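Local coordinates for N-acetylmuramoyl-L-alanine amidase (Clostridium intestinale URNW, PDB 6SRT), which probably cleaves, as a zinc-dependent endolysin, the amide bond between N-acetylmuramic acid and L-alanine in bacterial peptidoglycan, at residues Y73-K79 and A103-E109; M122-I126 and E161-L166. One frame throughout, in Å; residues are numbered along the deposited sequence.

How the contacts relate
Contact 1 pairs two parallel strands, 75-77 and 103-108, in the central sheet of the amidase fold, its centre about 3 Å from that of the chain. Contact 2 packs helix 119-136, which follows strand 103-108 in sequence, against the C-terminal helix 159-165. The two centres lie about 14 Å apart and are joined chiefly by Leu125, whose CD2 is 3.8 Å from Ile77 CD1, with Ser108 and Ile106 also touching it and Ser124 packing on Ile77. The zinc ion, held by His47, His144 and Cys152, belongs to the other face of the sheet: it is about 5 Å from the side chain of Tyr73 in contact 1, but about 12 Å from that of Leu125 in contact 2.

Contact 1. Residues Y73-K79 and A103-E109; sequences YHFYIRK and AFGIASE. With PO4 (phosphate ion), chain E.
Ala107 CB sits over the centre of one face of the Tyr73 ring, 3.4 Å from the centroid, a CH-pi contact almost on the ring normal. At the edge of that ring, Tyr73 OH donates to O4 of a phosphate ion, 2.6 Å away; the hydroxyl also bonds a glycerol, and the ring meets that of the zinc ligand His47. The His74 ring receives the edge of Phe104 on one face in a T-shaped pair, planes at 82°, while Phe39 stacks on it as well. Gly105 N donates to His74 ND1 (3.0 Å), and His74 NE2 bonds the carbonyl of Ala91, which fixes the ring's rotation.

Beyond these groups the strands pair in parallel: Phe75 N to Gly105 O, Ala107 N to Phe75 O, Ile77 N to Ala107 O and Glu109 N to Ile77 O. Glu109 extends fully, its CG anti to the backbone N (chi1 -178°). Arg78 grips it side-on: NE lies 3.0 Å from OE1, above the carboxylate plane, and NH2 holds OE2. Lys79 N reaches Glu109 OE1 from the opposite face, and Lys79 NZ bonds Glu109 O. Arg78 and Lys79 N together pin this buried carboxylate, a water bonding weakly to OE1, and probably favour its anionic form; Tyr73, about 5 Å from the zinc ion, holds ligands probably from the crystallisation liquor.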
ATOM      1  N   TYR A  73      -4.974   4.056  -0.289  1.00 10.50           N
ATOM      2  CA  TYR A  73      -3.633   3.514  -0.046  1.00 10.28           C
ATOM      3  C   TYR A  73      -2.661   4.693   0.144  1.00 10.50           C
ATOM      4  O   TYR A  73      -2.820   5.724  -0.503  1.00 12.16           O
ATOM      5  CB  TYR A  73      -3.169   2.700  -1.272  1.00 10.77           C
ATOM      6  CG  TYR A  73      -4.165   1.674  -1.728  1.00 10.44           C
ATOM      7  CD1 TYR A  73      -4.632   0.666  -0.928  1.00 11.55           C
ATOM      8  CD2 TYR A  73      -4.658   1.768  -3.031  1.00 11.96           C
ATOM      9  CE1 TYR A  73      -5.505  -0.298  -1.420  1.00 13.63           C
ATOM     10  CE2 TYR A  73      -5.518   0.827  -3.539  1.00 14.61           C
ATOM     11  CZ  TYR A  73      -6.000  -0.168  -2.711  1.00 13.92           C
ATOM     12  OH  TYR A  73      -6.824  -1.123  -3.247  1.00 18.97           O
ATOM     13  N   HIS A  74      -1.632   4.465   0.962  1.00  9.58           N
ATOM     14  CA  HIS A  74      -0.527   5.425   1.067  1.00 10.01           C
ATOM     15  C   HIS A  74       0.416   5.342  -0.135  1.00  9.68           C
ATOM     16  O   HIS A  74       1.029   6.366  -0.495  1.00 10.29           O
ATOM     17  CB  HIS A  74       0.221   5.206   2.352  1.00 10.12           C
ATOM     18  CG  HIS A  74      -0.643   5.469   3.538  1.00  8.87           C
ATOM     19  ND1 HIS A  74      -1.372   4.453   4.120  1.00  9.25           N
ATOM     20  CD2 HIS A  74      -0.886   6.635   4.199  1.00 10.30           C
ATOM     21  CE1 HIS A  74      -2.083   5.017   5.105  1.00  9.40           C
ATOM     22  NE2 HIS A  74      -1.801   6.344   5.189  1.00 10.31           N
ATOM     23  N   PHE A  75       0.511   4.169  -0.756  1.00 10.05           N
ATOM     24  CA  PHE A  75       1.409   3.953  -1.907  1.00  9.88           C
ATOM     25  C   PHE A  75       0.722   2.934  -2.827  1.00  9.07           C
ATOM     26  O   PHE A  75       0.082   1.974  -2.385  1.00 10.41           O
ATOM     27  CB  PHE A  75       2.756   3.373  -1.465  1.00 10.48           C
ATOM     28  CG  PHE A  75       3.478   4.296  -0.525  1.00 10.93           C
ATOM     29  CD1 PHE A  75       4.220   5.350  -0.990  1.00 11.20           C
ATOM     30  CD2 PHE A  75       3.340   4.103   0.878  1.00 11.06           C
ATOM     31  CE1 PHE A  75       4.847   6.214  -0.101  1.00 12.20           C
ATOM     32  CE2 PHE A  75       3.920   4.976   1.764  1.00 11.95           C
ATOM     33  CZ  PHE A  75       4.675   6.019   1.263  1.00 12.28           C
ATOM     34  N   TYR A  76       1.015   3.102  -4.121  1.00 10.65           N
ATOM     35  CA  TYR A  76       0.519   2.219  -5.210  1.00 10.13           C
ATOM     36  C   TYR A  76       1.696   1.909  -6.136  1.00 11.19           C
ATOM     37  O   TYR A  76       2.301   2.853  -6.679  1.00 12.62           O
ATOM     38  CB  TYR A  76      -0.622   2.937  -5.946  1.00 11.32           C
ATOM     39  CG  TYR A  76      -1.077   2.251  -7.197  1.00 12.60           C
ATOM     40  CD1 TYR A  76      -1.314   0.882  -7.230  1.00 11.85           C
ATOM     41  CD2 TYR A  76      -1.337   2.960  -8.368  1.00 12.90           C
ATOM     42  CE1 TYR A  76      -1.725   0.250  -8.397  1.00 12.15           C
ATOM     43  CE2 TYR A  76      -1.784   2.365  -9.528  1.00 12.94           C
ATOM     44  CZ  TYR A  76      -2.039   1.013  -9.527  1.00 13.30           C
ATOM     45  OH  TYR A  76      -2.472   0.348 -10.639  1.00 14.44           O
ATOM     46  N   ILE A  77       1.987   0.642  -6.280  1.00 11.06           N
ATOM     47  CA  ILE A  77       3.153   0.159  -7.035  1.00 10.94           C
ATOM     48  C   ILE A  77       2.627  -0.451  -8.310  1.00 10.90           C
ATOM     49  O   ILE A  77       2.001  -1.562  -8.288  1.00 11.70           O
ATOM     50  CB  ILE A  77       4.017  -0.803  -6.225  1.00 12.36           C
ATOM     51  CG1 ILE A  77       4.374  -0.193  -4.869  1.00 11.38           C
ATOM     52  CG2 ILE A  77       5.229  -1.145  -7.047  1.00 12.65           C
ATOM     53  CD1 ILE A  77       5.214  -1.067  -4.031  1.00 12.88           C
ATOM     54  N   ARG A  78       2.913   0.134  -9.456  1.00 12.02           N
ATOM     55  CA  ARG A  78       2.486  -0.380 -10.776  1.00 12.40           C
ATOM     56  C   ARG A  78       3.433  -1.478 -11.235  1.00 13.67           C
ATOM     57  O   ARG A  78       4.505  -1.731 -10.653  1.00 13.86           O
ATOM     58  CB  ARG A  78       2.332   0.788 -11.744  1.00 14.67           C
ATOM     59  CG  ARG A  78       1.129   1.647 -11.371  1.00 15.67           C
ATOM     60  CD  ARG A  78       0.583   2.414 -12.564  1.00 16.42           C
ATOM     61  NE  ARG A  78      -0.039   1.501 -13.482  1.00 17.25           N
ATOM     62  CZ  ARG A  78      -0.749   1.847 -14.549  1.00 18.90           C
ATOM     63  NH1 ARG A  78      -0.785   3.106 -14.943  1.00 17.82           N
ATOM     64  NH2 ARG A  78      -1.270   0.905 -15.296  1.00 20.70           N
ATOM     65  N   LYS A  79       3.014  -2.169 -12.289  1.00 13.93           N
ATOM     66  CA  LYS A  79       3.746  -3.352 -12.787  1.00 14.81           C
ATOM     67  C   LYS A  79       5.180  -3.030 -13.152  1.00 14.93           C
ATOM     68  O   LYS A  79       6.036  -3.927 -12.965  1.00 15.98           O
ATOM     69  CB  LYS A  79       2.986  -3.992 -13.959  1.00 19.39           C
ATOM     70  CG  LYS A  79       1.777  -4.837 -13.459  1.00 20.63           C
ATOM     71  CD  LYS A  79       1.270  -5.697 -14.467  1.00 28.48           C
ATOM     72  CE  LYS A  79       0.060  -6.508 -14.198  1.00 23.87           C
ATOM     73  NZ  LYS A  79      -0.187  -7.070 -12.878  1.00 18.69           N
ATOM     74  N   ALA A 103      -2.089   1.809  10.322  1.00  9.68           N
ATOM     75  CA  ALA A 103      -1.498   1.007   9.242  1.00 10.30           C
ATOM     76  C   ALA A 103      -1.241   1.812   7.992  1.00  9.58           C
ATOM     77  O   ALA A 103      -2.172   2.415   7.443  1.00 10.32           O
ATOM     78  CB  ALA A 103      -2.391  -0.173   8.937  1.00 10.98           C
ATOM     79  N   PHE A 104      -0.024   1.720   7.491  1.00  9.49           N
ATOM     80  CA  PHE A 104       0.213   2.043   6.067  1.00  9.79           C
ATOM     81  C   PHE A 104      -0.397   1.014   5.167  1.00  8.81           C
ATOM     82  O   PHE A 104      -0.409  -0.184   5.478  1.00 11.04           O
ATOM     83  CB  PHE A 104       1.712   2.094   5.784  1.00  9.98           C
ATOM     84  CG  PHE A 104       2.409   3.300   6.341  1.00  9.89           C
ATOM     85  CD1 PHE A 104       2.151   4.551   5.780  1.00 10.75           C
ATOM     86  CD2 PHE A 104       3.355   3.162   7.354  1.00  9.85           C
ATOM     87  CE1 PHE A 104       2.765   5.680   6.304  1.00 11.44           C
ATOM     88  CE2 PHE A 104       3.990   4.311   7.828  1.00 12.33           C
ATOM     89  CZ  PHE A 104       3.690   5.545   7.316  1.00 11.96           C
ATOM     90  N   GLY A 105      -0.957   1.494   4.085  1.00  9.10           N
ATOM     91  CA  GLY A 105      -1.520   0.603   3.052  1.00  9.38           C
ATOM     92  C   GLY A 105      -0.728   0.721   1.777  1.00  9.25           C
ATOM     93  O   GLY A 105      -0.571   1.813   1.197  1.00 10.61           O
ATOM     94  N   ILE A 106      -0.167  -0.404   1.290  1.00  8.55           N
ATOM     95  CA  ILE A 106       0.639  -0.486   0.053  1.00  9.45           C
ATOM     96  C   ILE A 106      -0.080  -1.395  -0.896  1.00  9.26           C
ATOM     97  O   ILE A 106      -0.212  -2.588  -0.605  1.00 10.23           O
ATOM     98  CB  ILE A 106       2.044  -0.997   0.327  1.00  9.94           C
ATOM     99  CG1 ILE A 106       2.811  -0.132   1.351  1.00 11.34           C
ATOM    100  CG2 ILE A 106       2.813  -1.094  -0.995  1.00 11.65           C
ATOM    101  CD1 ILE A 106       4.139  -0.687   1.757  1.00 11.70           C
ATOM    102  N   ALA A 107      -0.547  -0.854  -2.005  1.00  8.75           N
ATOM    103  CA  ALA A 107      -1.220  -1.624  -3.038  1.00  9.43           C
ATOM    104  C   ALA A 107      -0.269  -1.883  -4.183  1.00  9.28           C
ATOM    105  O   ALA A 107       0.470  -0.987  -4.585  1.00 11.34           O
ATOM    106  CB  ALA A 107      -2.426  -0.908  -3.551  1.00 10.69           C
ATOM    107  N   SER A 108      -0.384  -3.058  -4.772  1.00  9.89           N
ATOM    108  CA  SER A 108       0.327  -3.503  -5.983  1.00 10.46           C
ATOM    109  C   SER A 108      -0.674  -3.769  -7.066  1.00 10.69           C
ATOM    110  O   SER A 108      -1.682  -4.443  -6.845  1.00 10.55           O
ATOM    111  CB  SER A 108       1.182  -4.705  -5.692  1.00 11.38           C
ATOM    112  OG  SER A 108       2.227  -4.439  -4.760  1.00 12.55           O
ATOM    113  N   GLU A 109      -0.392  -3.272  -8.258  1.00 11.05           N
ATOM    114  CA  GLU A 109      -1.246  -3.446  -9.425  1.00 11.28           C
ATOM    115  C   GLU A 109      -1.296  -4.905  -9.851  1.00 11.66           C
ATOM    116  O   GLU A 109      -0.253  -5.454 -10.295  1.00 12.58           O
ATOM    117  CB  GLU A 109      -0.682  -2.635 -10.584  1.00 12.08           C
ATOM    118  CG  GLU A 109      -1.491  -2.684 -11.875  1.00 14.15           C
ATOM    119  CD  GLU A 109      -0.910  -1.919 -13.029  1.00 16.66           C
ATOM    120  OE1 GLU A 109       0.217  -1.408 -12.939  1.00 16.09           O
ATOM    121  OE2 GLU A 109      -1.654  -1.741 -14.000  1.00 24.91           O
TER
HETATM  122  P   PO4 E 204      -8.638  -3.882  -1.970  0.70 17.04           P
HETATM  123  O1  PO4 E 204      -8.731  -4.771  -0.806  0.70 25.03           O
HETATM  124  O2  PO4 E 204      -9.924  -3.118  -2.235  0.70 21.11           O
HETATM  125  O3  PO4 E 204      -8.323  -4.756  -3.280  0.70 18.66           O
HETATM  126  O4  PO4 E 204      -7.531  -2.985  -1.594  0.70 22.59           O
HETATM  127  O   HOH W   1       0.734  -1.600 -15.589  1.00 50.56           O

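Contact 2. Residues M122-I126 and E161-L166; sequences MTSLI and EIKAKL
Met122 reaches across from helix 119-136 to Glu161, Ile162 and Lys165 of helix 159-165, in a helix-helix packing on the side of the amidase sheet away from the zinc. The short axes stand 10.7 Å apart and cross at -53°, a separation filled mainly by side chains. From CB the Met122 chain runs to CG, placed anti to the backbone N (chi1 -168°), which directs it outward between the helices; CG comes no nearer than 4.2 Å to Lys165 NZ. A bend at chi2 (66°) brings SD obliquely across Ile162, 3.9 Å from CG1. The terminal CE makes the nearest approaches, to Ile162 CG1 and Lys165 CD. Met122 CE also lies 3.4 Å from Glu161 CD, but two conformers of Met122 were modelled and this account is of one of them, so that short approach is doubtful. In this conformer the methyl lies against an aliphatic branch, the carboxylate end of Glu161 and the chain of Lys165. The two charged residues are tied to each other: Lys165 NZ and Glu161 OE2, one helical turn apart, form a salt bridge beside the methionine tip.

One turn further along, Ile126 takes up the contact. Its CD1 rests 3.9 Å from Ile162 CA, against the helix backbone itself, and equally near Lys165 CB, the Lys165 chain lying roughly perpendicular to it. Leu125 faces the sheet and meets Ile162 more lightly, its CD1 touching CD1 of that residue, while Phe157 also borders Ile162. At the far end Leu166 and Ile126 run past one another, pointing opposite ways; Leu166 also touches Ser129, Arg130 and Met133, and its CD2 lies 4.0 Å from Ile126 CG2 and 3.8 Å from Ile126 O.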
ATOM      1  N   MET A 122       8.475  -6.413  -6.961  1.00 12.86           N
ATOM      2  CA  MET A 122       9.156  -6.996  -5.792  0.50 14.41           C
ATOM      3  C   MET A 122      10.234  -6.013  -5.301  1.00 13.14           C
ATOM      4  O   MET A 122      10.351  -5.794  -4.090  1.00 14.62           O
ATOM      5  CB  MET A 122       9.733  -8.363  -6.146  0.50 14.57           C
ATOM      6  CG  MET A 122      10.189  -9.153  -4.947  0.50 15.18           C
ATOM      7  SD  MET A 122       8.842  -9.619  -3.869  0.50 17.18           S
ATOM      8  CE  MET A 122       9.782 -10.564  -2.674  0.50 16.82           C
ATOM      9  N   THR A 123      11.074  -5.533  -6.206  1.00 14.10           N
ATOM     10  CA  THR A 123      12.154  -4.588  -5.849  1.00 15.40           C
ATOM     11  C   THR A 123      11.563  -3.387  -5.119  1.00 14.71           C
ATOM     12  O   THR A 123      12.107  -2.995  -4.069  1.00 14.87           O
ATOM     13  CB  THR A 123      12.951  -4.188  -7.132  1.00 16.94           C
ATOM     14  OG1 THR A 123      13.565  -5.351  -7.676  1.00 20.29           O
ATOM     15  CG2 THR A 123      13.924  -3.070  -6.827  1.00 19.78           C
ATOM     16  N   SER A 124      10.510  -2.820  -5.681  1.00 12.79           N
ATOM     17  CA  SER A 124       9.869  -1.634  -5.091  1.00 13.04           C
ATOM     18  C   SER A 124       9.226  -2.009  -3.745  1.00 12.04           C
ATOM     19  O   SER A 124       9.296  -1.197  -2.763  1.00 12.94           O
ATOM     20  CB  SER A 124       8.920  -1.004  -6.033  1.00 13.34           C
ATOM     21  OG  SER A 124       9.645  -0.455  -7.090  1.00 14.79           O
ATOM     22  N   LEU A 125       8.558  -3.153  -3.630  1.00 12.78           N
ATOM     23  CA  LEU A 125       7.929  -3.562  -2.365  1.00 11.88           C
ATOM     24  C   LEU A 125       8.995  -3.626  -1.284  1.00 12.19           C
ATOM     25  O   LEU A 125       8.761  -3.177  -0.128  1.00 12.95           O
ATOM     26  CB  LEU A 125       7.229  -4.926  -2.511  1.00 11.75           C
ATOM     27  CG  LEU A 125       5.856  -4.830  -3.179  1.00 11.77           C
ATOM     28  CD1 LEU A 125       5.450  -6.142  -3.755  1.00 12.93           C
ATOM     29  CD2 LEU A 125       4.799  -4.309  -2.179  1.00 12.93           C
ATOM     30  N   ILE A 126      10.144  -4.214  -1.531  1.00 12.74           N
ATOM     31  CA  ILE A 126      11.187  -4.342  -0.507  1.00 13.91           C
ATOM     32  C   ILE A 126      11.725  -2.959  -0.162  1.00 12.11           C
ATOM     33  O   ILE A 126      11.892  -2.657   1.044  1.00 14.31           O
ATOM     34  CB  ILE A 126      12.300  -5.284  -0.979  1.00 14.13           C
ATOM     35  CG1 ILE A 126      11.780  -6.683  -1.245  1.00 14.91           C
ATOM     36  CG2 ILE A 126      13.455  -5.331   0.003  1.00 15.49           C
ATOM     37  CD1 ILE A 126      11.074  -7.319  -0.123  1.00 19.61           C
ATOM     38  N   GLU A 161       8.129 -14.421   1.157  1.00 14.74           N
ATOM     39  CA  GLU A 161       9.413 -13.963   0.576  1.00 14.99           C
ATOM     40  C   GLU A 161       9.720 -12.523   0.968  1.00 13.11           C
ATOM     41  O   GLU A 161      10.874 -12.212   1.258  1.00 15.02           O
ATOM     42  CB  GLU A 161       9.368 -14.068  -0.943  1.00 17.06           C
ATOM     43  CG  GLU A 161      10.674 -13.698  -1.655  1.00 24.26           C
ATOM     44  CD  GLU A 161      10.640 -13.787  -3.178  1.00 29.09           C
ATOM     45  OE1 GLU A 161       9.567 -14.175  -3.707  1.00 29.63           O
ATOM     46  OE2 GLU A 161      11.640 -13.369  -3.795  1.00 38.96           O
ATOM     47  N   ILE A 162       8.719 -11.645   1.000  1.00 13.16           N
ATOM     48  CA  ILE A 162       8.924 -10.233   1.428  1.00 12.61           C
ATOM     49  C   ILE A 162       9.433 -10.271   2.856  1.00 12.14           C
ATOM     50  O   ILE A 162      10.407  -9.581   3.177  1.00 13.16           O
ATOM     51  CB  ILE A 162       7.592  -9.491   1.228  1.00 13.84           C
ATOM     52  CG1 ILE A 162       7.354  -9.202  -0.240  1.00 14.22           C
ATOM     53  CG2 ILE A 162       7.618  -8.184   2.025  1.00 15.29           C
ATOM     54  CD1 ILE A 162       5.999  -8.732  -0.554  1.00 16.06           C
ATOM     55  N   LYS A 163       8.770 -11.024   3.727  1.00 12.75           N
ATOM     56  CA  LYS A 163       9.177 -11.037   5.158  1.00 15.00           C
ATOM     57  C   LYS A 163      10.612 -11.564   5.253  1.00 13.81           C
ATOM     58  O   LYS A 163      11.425 -11.036   6.047  1.00 15.54           O
ATOM     59  CB  LYS A 163       8.255 -11.882   6.024  1.00 14.31           C
ATOM     60  CG  LYS A 163       6.875 -11.306   6.267  1.00 17.98           C
ATOM     61  CD  LYS A 163       5.952 -12.186   7.111  1.00 24.17           C
ATOM     62  CE  LYS A 163       6.469 -12.484   8.476  1.00 34.08           C
ATOM     63  NZ  LYS A 163       5.410 -13.111   9.285  1.00 54.11           N
ATOM     64  N   ALA A 164      10.962 -12.576   4.486  1.00 14.78           N
ATOM     65  CA  ALA A 164      12.312 -13.166   4.526  1.00 15.94           C
ATOM     66  C   ALA A 164      13.365 -12.142   4.092  1.00 14.73           C
ATOM     67  O   ALA A 164      14.389 -11.981   4.813  1.00 17.66           O
ATOM     68  CB  ALA A 164      12.378 -14.424   3.705  1.00 18.86           C
ATOM     69  N   LYS A 165      13.133 -11.417   2.989  1.00 14.80           N
ATOM     70  CA  LYS A 165      14.081 -10.413   2.523  1.00 14.81           C
ATOM     71  C   LYS A 165      14.220  -9.276   3.528  1.00 13.77           C
ATOM     72  O   LYS A 165      15.311  -8.714   3.612  1.00 15.74           O
ATOM     73  CB  LYS A 165      13.645  -9.893   1.174  1.00 15.76           C
ATOM     74  CG  LYS A 165      13.872 -10.915   0.064  1.00 20.65           C
ATOM     75  CD  LYS A 165      13.438 -10.536  -1.305  1.00 28.56           C
ATOM     76  CE  LYS A 165      14.164 -11.380  -2.346  1.00 36.47           C
ATOM     77  NZ  LYS A 165      13.679 -11.115  -3.721  1.00 46.37           N
ATOM     78  N   LEU A 166      13.154  -8.940   4.219  1.00 13.03           N
ATOM     79  CA  LEU A 166      13.191  -7.858   5.229  1.00 12.32           C
ATOM     80  C   LEU A 166      13.624  -8.342   6.599  1.00 13.36           C
ATOM     81  O   LEU A 166      13.688  -7.524   7.523  1.00 14.98           O
ATOM     82  CB  LEU A 166      11.816  -7.224   5.264  1.00 12.46           C
ATOM     83  CG  LEU A 166      11.420  -6.470   4.017  1.00 12.04           C
ATOM     84  CD1 LEU A 166       9.926  -6.140   3.997  1.00 13.31           C
ATOM     85  CD2 LEU A 166      12.211  -5.174   3.841  1.00 13.26           C
TER